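Local coordinates for long form salivary protein D7L1 (Aedes aegypti, PDB 3DXL) that binds and sequesters biogenic amines and leukotrienes of the vertebrate host, which helps the female mosquito take a blood meal, at residues S87-L99 with Y113-L127. Residues are numbered along the deposited sequence; the frame is centred on the assembly and turned at random.
Sequences SKVEAYANAVKQL and YDPVHKAHKDTSKNL
Tyr92 enters as a knob into a hole formed by Tyr113, Val116, Thr123 and Ser124, where helix 87-97 packs against helices 113-119 and 121-127 of an odorant-binding-protein (PBP/GOBP) fold. Helix 87-97 runs antiparallel to 113-119, at 172°. Its first turns cross 121-127 at 103°, because the chain turns at His120, the N-cap of that last helix. With CG swung opposite the backbone N (chi1 172°), the Tyr92 ring is directed between the two helices. Val116 CG1 meets the ring edge in plane, 3.8 Å from Tyr92 CE1. Ser124 CB lies 3.4 Å from Tyr92 CZ. The two tyrosine side chains cross at about a right angle, and Tyr92 OH hydrogen-bonds Tyr113 OH at 2.8 Å. Leu99 and Val96 extend the apolar contact over Val116, with Leu99 CD2 3.9 Å from Val116 CG2. The His120 ring packs on the backbone of helix 87-97 at Tyr92. Tyr92 CA makes a CH-pi contact over the face of the His120 ring, 3.8 Å from its centroid, and Ala95 CB sits 3.6 Å from His120 NE2. Tyr92 OH also bonds a glycerol, probably from the crystallisation liquor. Ser124 touches Trp37, a leukotriene E4-binding residue, consistent with the contact bordering the N-terminal lipid pocket. One water, in the plane of the imidazole, joins His120 ND1 and Thr123 OG1 and donates to Lys88 O at 2.8 Å.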
ATOM      1  N   SER A  87       7.882  -8.376  27.504  1.00 16.51           N
ATOM      2  CA  SER A  87       9.280  -8.807  27.599  1.00 16.55           C
ATOM      3  C   SER A  87       9.861  -9.225  26.247  1.00 15.80           C
ATOM      4  O   SER A  87      11.014  -8.922  25.952  1.00 15.83           O
ATOM      5  CB  SER A  87       9.451  -9.926  28.636  1.00 16.87           C
ATOM      6  OG  SER A  87       8.708 -11.074  28.288  1.00 19.07           O
ATOM      7  N   LYS A  88       9.043  -9.907  25.447  1.00 15.72           N
ATOM      8  CA  LYS A  88       9.441 -10.374  24.120  1.00 15.56           C
ATOM      9  C   LYS A  88       9.559  -9.215  23.129  1.00 14.57           C
ATOM     10  O   LYS A  88      10.499  -9.158  22.346  1.00 13.79           O
ATOM     11  CB  LYS A  88       8.477 -11.462  23.628  1.00 15.66           C
ATOM     12  CG  LYS A  88       8.575 -12.748  24.463  1.00 17.29           C
ATOM     13  CD  LYS A  88       7.681 -13.868  23.969  1.00 18.65           C
ATOM     14  CE  LYS A  88       8.094 -15.221  24.562  1.00 21.90           C
ATOM     15  NZ  LYS A  88       8.381 -15.166  26.025  1.00 24.74           N
ATOM     16  N   VAL A  89       8.625  -8.271  23.198  1.00 13.88           N
ATOM     17  CA  VAL A  89       8.689  -7.074  22.357  1.00 14.23           C
ATOM     18  C   VAL A  89       9.948  -6.275  22.687  1.00 14.12           C
ATOM     19  O   VAL A  89      10.670  -5.826  21.793  1.00 13.84           O
ATOM     20  CB  VAL A  89       7.433  -6.198  22.522  1.00 14.07           C
ATOM     21  CG1 VAL A  89       7.596  -4.859  21.796  1.00 14.93           C
ATOM     22  CG2 VAL A  89       6.214  -6.944  22.022  1.00 14.73           C
ATOM     23  N   GLU A  90      10.219  -6.122  23.982  1.00 14.42           N
ATOM     24  CA  GLU A  90      11.417  -5.418  24.422  1.00 15.65           C
ATOM     25  C   GLU A  90      12.708  -6.112  23.970  1.00 14.52           C
ATOM     26  O   GLU A  90      13.649  -5.438  23.543  1.00 14.57           O
ATOM     27  CB  GLU A  90      11.388  -5.166  25.939  1.00 15.69           C
ATOM     28  CG  GLU A  90      10.389  -4.059  26.294  1.00 18.01           C
ATOM     29  CD  GLU A  90      10.119  -3.878  27.776  1.00 19.14           C
ATOM     30  OE1 GLU A  90      10.463  -4.764  28.587  1.00 22.59           O
ATOM     31  OE2 GLU A  90       9.525  -2.831  28.115  1.00 23.45           O
ATOM     32  N   ALA A  91      12.733  -7.446  24.027  1.00 14.29           N
ATOM     33  CA  ALA A  91      13.901  -8.211  23.566  1.00 14.42           C
ATOM     34  C   ALA A  91      14.141  -7.988  22.065  1.00 13.66           C
ATOM     35  O   ALA A  91      15.278  -7.824  21.632  1.00 13.77           O
ATOM     36  CB  ALA A  91      13.735  -9.692  23.878  1.00 14.87           C
ATOM     37  N   TYR A  92      13.058  -7.941  21.287  1.00 13.22           N
ATOM     38  CA  TYR A  92      13.129  -7.709  19.849  1.00 13.13           C
ATOM     39  C   TYR A  92      13.609  -6.285  19.567  1.00 12.85           C
ATOM     40  O   TYR A  92      14.531  -6.071  18.771  1.00 13.18           O
ATOM     41  CB  TYR A  92      11.755  -8.002  19.231  1.00 12.56           C
ATOM     42  CG  TYR A  92      11.550  -7.647  17.769  1.00 12.11           C
ATOM     43  CD1 TYR A  92      12.560  -7.814  16.828  1.00 12.54           C
ATOM     44  CD2 TYR A  92      10.311  -7.174  17.331  1.00 12.40           C
ATOM     45  CE1 TYR A  92      12.344  -7.499  15.488  1.00 12.41           C
ATOM     46  CE2 TYR A  92      10.089  -6.856  15.995  1.00 12.23           C
ATOM     47  CZ  TYR A  92      11.102  -7.019  15.084  1.00 12.16           C
ATOM     48  OH  TYR A  92      10.862  -6.707  13.759  1.00 12.36           O
ATOM     49  N   ALA A  93      13.010  -5.307  20.241  1.00 13.39           N
ATOM     50  CA  ALA A  93      13.428  -3.921  20.068  1.00 14.42           C
ATOM     51  C   ALA A  93      14.903  -3.733  20.442  1.00 15.09           C
ATOM     52  O   ALA A  93      15.651  -3.054  19.735  1.00 15.11           O
ATOM     53  CB  ALA A  93      12.550  -2.990  20.883  1.00 14.64           C
ATOM     54  N   ASN A  94      15.313  -4.344  21.555  1.00 15.97           N
ATOM     55  CA  ASN A  94      16.711  -4.310  21.985  1.00 16.90           C
ATOM     56  C   ASN A  94      17.668  -4.875  20.938  1.00 16.93           C
ATOM     57  O   ASN A  94      18.709  -4.279  20.667  1.00 17.39           O
ATOM     58  CB  ASN A  94      16.891  -5.039  23.324  1.00 17.35           C
ATOM     59  CG  ASN A  94      16.339  -4.251  24.492  1.00 19.39           C
ATOM     60  OD1 ASN A  94      16.109  -3.045  24.395  1.00 20.67           O
ATOM     61  ND2 ASN A  94      16.124  -4.934  25.614  1.00 21.26           N
ATOM     62  N   ALA A  95      17.315  -6.020  20.352  1.00 16.45           N
ATOM     63  CA  ALA A  95      18.138  -6.625  19.299  1.00 17.00           C
ATOM     64  C   ALA A  95      18.289  -5.693  18.089  1.00 17.30           C
ATOM     65  O   ALA A  95      19.372  -5.567  17.522  1.00 17.56           O
ATOM     66  CB  ALA A  95      17.578  -7.975  18.889  1.00 16.99           C
ATOM     67  N   VAL A  96      17.206  -5.017  17.713  1.00 17.40           N
ATOM     68  CA  VAL A  96      17.270  -4.046  16.615  1.00 18.11           C
ATOM     69  C   VAL A  96      18.131  -2.833  16.991  1.00 19.43           C
ATOM     70  O   VAL A  96      19.014  -2.439  16.231  1.00 19.60           O
ATOM     71  CB  VAL A  96      15.856  -3.618  16.141  1.00 17.59           C
ATOM     72  CG1 VAL A  96      15.940  -2.480  15.114  1.00 17.86           C
ATOM     73  CG2 VAL A  96      15.127  -4.806  15.536  1.00 16.25           C
ATOM     74  N   LYS A  97      17.886  -2.269  18.174  1.00 20.55           N
ATOM     75  CA  LYS A  97      18.654  -1.126  18.688  1.00 22.08           C
ATOM     76  C   LYS A  97      20.165  -1.357  18.718  1.00 22.15           C
ATOM     77  O   LYS A  97      20.945  -0.423  18.523  1.00 22.84           O
ATOM     78  CB  LYS A  97      18.174  -0.756  20.093  1.00 22.23           C
ATOM     79  CG  LYS A  97      16.966   0.167  20.116  1.00 23.49           C
ATOM     80  CD  LYS A  97      16.536   0.516  21.541  1.00 23.43           C
ATOM     81  CE  LYS A  97      17.344   1.668  22.129  1.00 25.43           C
ATOM     82  NZ  LYS A  97      18.768   1.309  22.372  1.00 26.12           N
ATOM     83  N   GLN A  98      20.563  -2.604  18.955  1.00 21.74           N
ATOM     84  CA  GLN A  98      21.972  -2.963  19.126  1.00 21.77           C
ATOM     85  C   GLN A  98      22.670  -3.433  17.842  1.00 21.00           C
ATOM     86  O   GLN A  98      23.879  -3.667  17.839  1.00 21.40           O
ATOM     87  CB  GLN A  98      22.108  -4.001  20.239  1.00 22.17           C
ATOM     88  CG  GLN A  98      21.767  -3.439  21.618  1.00 24.02           C
ATOM     89  CD  GLN A  98      21.343  -4.502  22.616  1.00 25.71           C
ATOM     90  OE1 GLN A  98      21.858  -5.619  22.614  1.00 28.19           O
ATOM     91  NE2 GLN A  98      20.401  -4.152  23.485  1.00 28.06           N
ATOM     92  N   LEU A  99      21.915  -3.563  16.750  1.00 19.65           N
ATOM     93  CA  LEU A  99      22.519  -3.801  15.438  1.00 18.35           C
ATOM     94  C   LEU A  99      23.457  -2.645  15.087  1.00 18.26           C
ATOM     95  O   LEU A  99      23.172  -1.490  15.434  1.00 18.64           O
ATOM     96  CB  LEU A  99      21.444  -3.957  14.351  1.00 17.72           C
ATOM     97  CG  LEU A  99      20.644  -5.256  14.355  1.00 16.80           C
ATOM     98  CD1 LEU A  99      19.557  -5.182  13.279  1.00 16.67           C
ATOM     99  CD2 LEU A  99      21.548  -6.459  14.134  1.00 17.27           C
ATOM    100  N   TYR A 113      20.107  -7.815   9.495  1.00 12.83           N
ATOM    101  CA  TYR A 113      18.816  -8.086  10.104  1.00 11.86           C
ATOM    102  C   TYR A 113      18.469  -9.572  10.228  1.00 11.71           C
ATOM    103  O   TYR A 113      17.717  -9.950  11.116  1.00 11.50           O
ATOM    104  CB  TYR A 113      17.686  -7.325   9.372  1.00 11.79           C
ATOM    105  CG  TYR A 113      16.352  -7.455  10.072  1.00 11.54           C
ATOM    106  CD1 TYR A 113      16.053  -6.684  11.200  1.00 11.93           C
ATOM    107  CD2 TYR A 113      15.395  -8.362   9.624  1.00 11.54           C
ATOM    108  CE1 TYR A 113      14.844  -6.815  11.860  1.00 11.84           C
ATOM    109  CE2 TYR A 113      14.184  -8.504  10.282  1.00 11.85           C
ATOM    110  CZ  TYR A 113      13.912  -7.725  11.400  1.00 11.23           C
ATOM    111  OH  TYR A 113      12.713  -7.875  12.054  1.00 11.86           O
ATOM    112  N   ASP A 114      18.997 -10.415   9.341  1.00 11.74           N
ATOM    113  CA  ASP A 114      18.588 -11.825   9.302  1.00 12.57           C
ATOM    114  C   ASP A 114      18.669 -12.534  10.684  1.00 12.34           C
ATOM    115  O   ASP A 114      17.747 -13.245  11.053  1.00 12.33           O
ATOM    116  CB  ASP A 114      19.363 -12.582   8.213  1.00 13.21           C
ATOM    117  CG  ASP A 114      18.828 -13.975   7.958  1.00 15.21           C
ATOM    118  OD1 ASP A 114      17.601 -14.166   7.839  1.00 15.56           O
ATOM    119  OD2 ASP A 114      19.662 -14.891   7.844  1.00 18.54           O
ATOM    120  N   PRO A 115      19.765 -12.346  11.451  1.00 12.93           N
ATOM    121  CA  PRO A 115      19.790 -12.987  12.784  1.00 13.00           C
ATOM    122  C   PRO A 115      18.649 -12.540  13.703  1.00 13.05           C
ATOM    123  O   PRO A 115      18.130 -13.346  14.489  1.00 13.67           O
ATOM    124  CB  PRO A 115      21.141 -12.546  13.365  1.00 13.53           C
ATOM    125  CG  PRO A 115      21.985 -12.280  12.159  1.00 13.61           C
ATOM    126  CD  PRO A 115      21.017 -11.620  11.187  1.00 12.54           C
ATOM    127  N   VAL A 116      18.254 -11.270  13.588  1.00 13.08           N
ATOM    128  CA  VAL A 116      17.155 -10.729  14.372  1.00 13.30           C
ATOM    129  C   VAL A 116      15.833 -11.322  13.901  1.00 12.67           C
ATOM    130  O   VAL A 116      15.004 -11.721  14.707  1.00 12.65           O
ATOM    131  CB  VAL A 116      17.104  -9.182  14.306  1.00 13.60           C
ATOM    132  CG1 VAL A 116      15.898  -8.640  15.070  1.00 14.13           C
ATOM    133  CG2 VAL A 116      18.404  -8.580  14.843  1.00 14.84           C
ATOM    134  N   HIS A 117      15.657 -11.403  12.582  1.00 12.72           N
ATOM    135  CA  HIS A 117      14.471 -12.022  12.019  1.00 12.58           C
ATOM    136  C   HIS A 117      14.272 -13.427  12.606  1.00 12.71           C
ATOM    137  O   HIS A 117      13.187 -13.773  13.061  1.00 13.56           O
ATOM    138  CB  HIS A 117      14.589 -12.084  10.495  1.00 12.02           C
ATOM    139  CG  HIS A 117      13.429 -12.747   9.830  1.00 12.72           C
ATOM    140  ND1 HIS A 117      12.186 -12.157   9.739  1.00 14.55           N
ATOM    141  CD2 HIS A 117      13.321 -13.952   9.225  1.00 13.57           C
ATOM    142  CE1 HIS A 117      11.364 -12.973   9.104  1.00 15.29           C
ATOM    143  NE2 HIS A 117      12.028 -14.067   8.780  1.00 14.74           N
ATOM    144  N   LYS A 118      15.333 -14.226  12.599  1.00 12.99           N
ATOM    145  CA  LYS A 118      15.234 -15.604  13.058  1.00 13.70           C
ATOM    146  C   LYS A 118      15.089 -15.719  14.580  1.00 13.50           C
ATOM    147  O   LYS A 118      14.283 -16.521  15.057  1.00 14.57           O
ATOM    148  CB  LYS A 118      16.405 -16.433  12.540  1.00 13.98           C
ATOM    149  CG  LYS A 118      16.446 -16.553  11.013  1.00 15.53           C
ATOM    150  CD  LYS A 118      17.327 -17.711  10.551  1.00 18.20           C
ATOM    151  CE  LYS A 118      18.772 -17.499  10.944  1.00 18.95           C
ATOM    152  NZ  LYS A 118      19.644 -18.536  10.345  1.00 18.86           N
ATOM    153  N   ALA A 119      15.812 -14.873  15.311  1.00 13.21           N
ATOM    154  CA  ALA A 119      15.801 -14.919  16.780  1.00 13.38           C
ATOM    155  C   ALA A 119      14.502 -14.362  17.349  1.00 13.32           C
ATOM    156  O   ALA A 119      14.158 -14.639  18.497  1.00 13.57           O
ATOM    157  CB  ALA A 119      16.967 -14.161  17.332  1.00 13.60           C
ATOM    158  N   HIS A 120      13.791 -13.563  16.551  1.00 12.58           N
ATOM    159  CA  HIS A 120      12.559 -12.912  16.997  1.00 12.90           C
ATOM    160  C   HIS A 120      11.434 -13.097  16.000  1.00 12.82           C
ATOM    161  O   HIS A 120      10.560 -12.238  15.887  1.00 12.63           O
ATOM    162  CB  HIS A 120      12.825 -11.436  17.290  1.00 12.77           C
ATOM    163  CG  HIS A 120      13.888 -11.239  18.325  1.00 12.64           C
ATOM    164  ND1 HIS A 120      13.618 -11.242  19.678  1.00 13.32           N
ATOM    165  CD2 HIS A 120      15.228 -11.082  18.207  1.00 12.74           C
ATOM    166  CE1 HIS A 120      14.751 -11.104  20.348  1.00 13.62           C
ATOM    167  NE2 HIS A 120      15.741 -11.006  19.480  1.00 12.71           N
ATOM    168  N   LYS A 121      11.432 -14.238  15.314  1.00 13.09           N
ATOM    169  CA  LYS A 121      10.473 -14.477  14.238  1.00 13.90           C
ATOM    170  C   LYS A 121       9.035 -14.356  14.706  1.00 13.90           C
ATOM    171  O   LYS A 121       8.274 -13.578  14.137  1.00 13.60           O
ATOM    172  CB  LYS A 121      10.706 -15.834  13.569  1.00 14.70           C
ATOM    173  CG  LYS A 121       9.870 -16.013  12.298  1.00 17.36           C
ATOM    174  CD  LYS A 121      10.292 -17.221  11.481  1.00 21.24           C
ATOM    175  CE  LYS A 121      11.490 -16.909  10.602  1.00 22.18           C
ATOM    176  NZ  LYS A 121      11.514 -17.777   9.393  1.00 27.19           N
ATOM    177  N   ASP A 122       8.652 -15.104  15.735  1.00 14.11           N
ATOM    178  CA  ASP A 122       7.279 -15.065  16.226  1.00 14.31           C
ATOM    179  C   ASP A 122       6.886 -13.706  16.785  1.00 13.36           C
ATOM    180  O   ASP A 122       5.768 -13.249  16.572  1.00 13.14           O
ATOM    181  CB  ASP A 122       7.048 -16.161  17.265  1.00 15.80           C
ATOM    182  CG  ASP A 122       6.803 -17.510  16.635  1.00 19.76           C
ATOM    183  OD1 ASP A 122       6.148 -17.576  15.571  1.00 22.13           O
ATOM    184  OD2 ASP A 122       7.248 -18.516  17.220  1.00 23.95           O
ATOM    185  N   THR A 123       7.800 -13.056  17.497  1.00 12.33           N
ATOM    186  CA  THR A 123       7.528 -11.751  18.061  1.00 12.13           C
ATOM    187  C   THR A 123       7.201 -10.763  16.941  1.00 11.99           C
ATOM    188  O   THR A 123       6.184 -10.049  16.989  1.00 11.57           O
ATOM    189  CB  THR A 123       8.737 -11.245  18.865  1.00 12.40           C
ATOM    190  OG1 THR A 123       9.061 -12.203  19.881  1.00 13.87           O
ATOM    191  CG2 THR A 123       8.448  -9.895  19.505  1.00 12.53           C
ATOM    192  N   SER A 124       8.062 -10.733  15.931  1.00 11.81           N
ATOM    193  CA  SER A 124       7.908  -9.781  14.826  1.00 11.49           C
ATOM    194  C   SER A 124       6.712 -10.109  13.929  1.00 11.46           C
ATOM    195  O   SER A 124       5.965  -9.211  13.535  1.00 11.34           O
ATOM    196  CB  SER A 124       9.207  -9.690  14.026  1.00 11.72           C
ATOM    197  OG  SER A 124       9.488 -10.894  13.359  1.00 13.12           O
ATOM    198  N   LYS A 125       6.520 -11.392  13.652  1.00 11.24           N
ATOM    199  CA  LYS A 125       5.403 -11.867  12.838  1.00 11.87           C
ATOM    200  C   LYS A 125       4.071 -11.546  13.508  1.00 11.84           C
ATOM    201  O   LYS A 125       3.140 -11.065  12.865  1.00 12.01           O
ATOM    202  CB  LYS A 125       5.553 -13.367  12.593  1.00 12.12           C
ATOM    203  CG  LYS A 125       4.579 -13.973  11.616  1.00 13.18           C
ATOM    204  CD  LYS A 125       5.061 -15.364  11.222  1.00 15.58           C
ATOM    205  CE  LYS A 125       4.330 -15.879  10.002  1.00 18.09           C
ATOM    206  NZ  LYS A 125       2.955 -16.292  10.327  1.00 21.47           N
ATOM    207  N   ASN A 126       3.969 -11.799  14.809  1.00 11.76           N
ATOM    208  CA  ASN A 126       2.751 -11.451  15.534  1.00 12.32           C
ATOM    209  C   ASN A 126       2.473  -9.955  15.545  1.00 12.15           C
ATOM    210  O   ASN A 126       1.337  -9.521  15.315  1.00 12.21           O
ATOM    211  CB  ASN A 126       2.806 -11.985  16.964  1.00 12.92           C
ATOM    212  CG  ASN A 126       2.660 -13.490  17.033  1.00 14.14           C
ATOM    213  OD1 ASN A 126       2.481 -14.165  16.028  1.00 14.56           O
ATOM    214  ND2 ASN A 126       2.752 -14.029  18.247  1.00 15.33           N
ATOM    215  N   LEU A 127       3.504  -9.163  15.802  1.00 11.42           N
ATOM    216  CA  LEU A 127       3.350  -7.721  15.961  1.00 12.16           C
ATOM    217  C   LEU A 127       2.959  -7.009  14.674  1.00 11.56           C
ATOM    218  O   LEU A 127       2.216  -6.020  14.710  1.00 11.87           O
ATOM    219  CB  LEU A 127       4.651  -7.126  16.483  1.00 13.00           C
ATOM    220  CG  LEU A 127       4.646  -5.748  17.129  1.00 15.35           C
ATOM    221  CD1 LEU A 127       3.616  -5.679  18.240  1.00 16.90           C
ATOM    222  CD2 LEU A 127       6.022  -5.478  17.702  1.00 15.91           C
TER
HETATM  223  O   HOH W   1      11.298 -11.482  21.092  1.00 13.77           O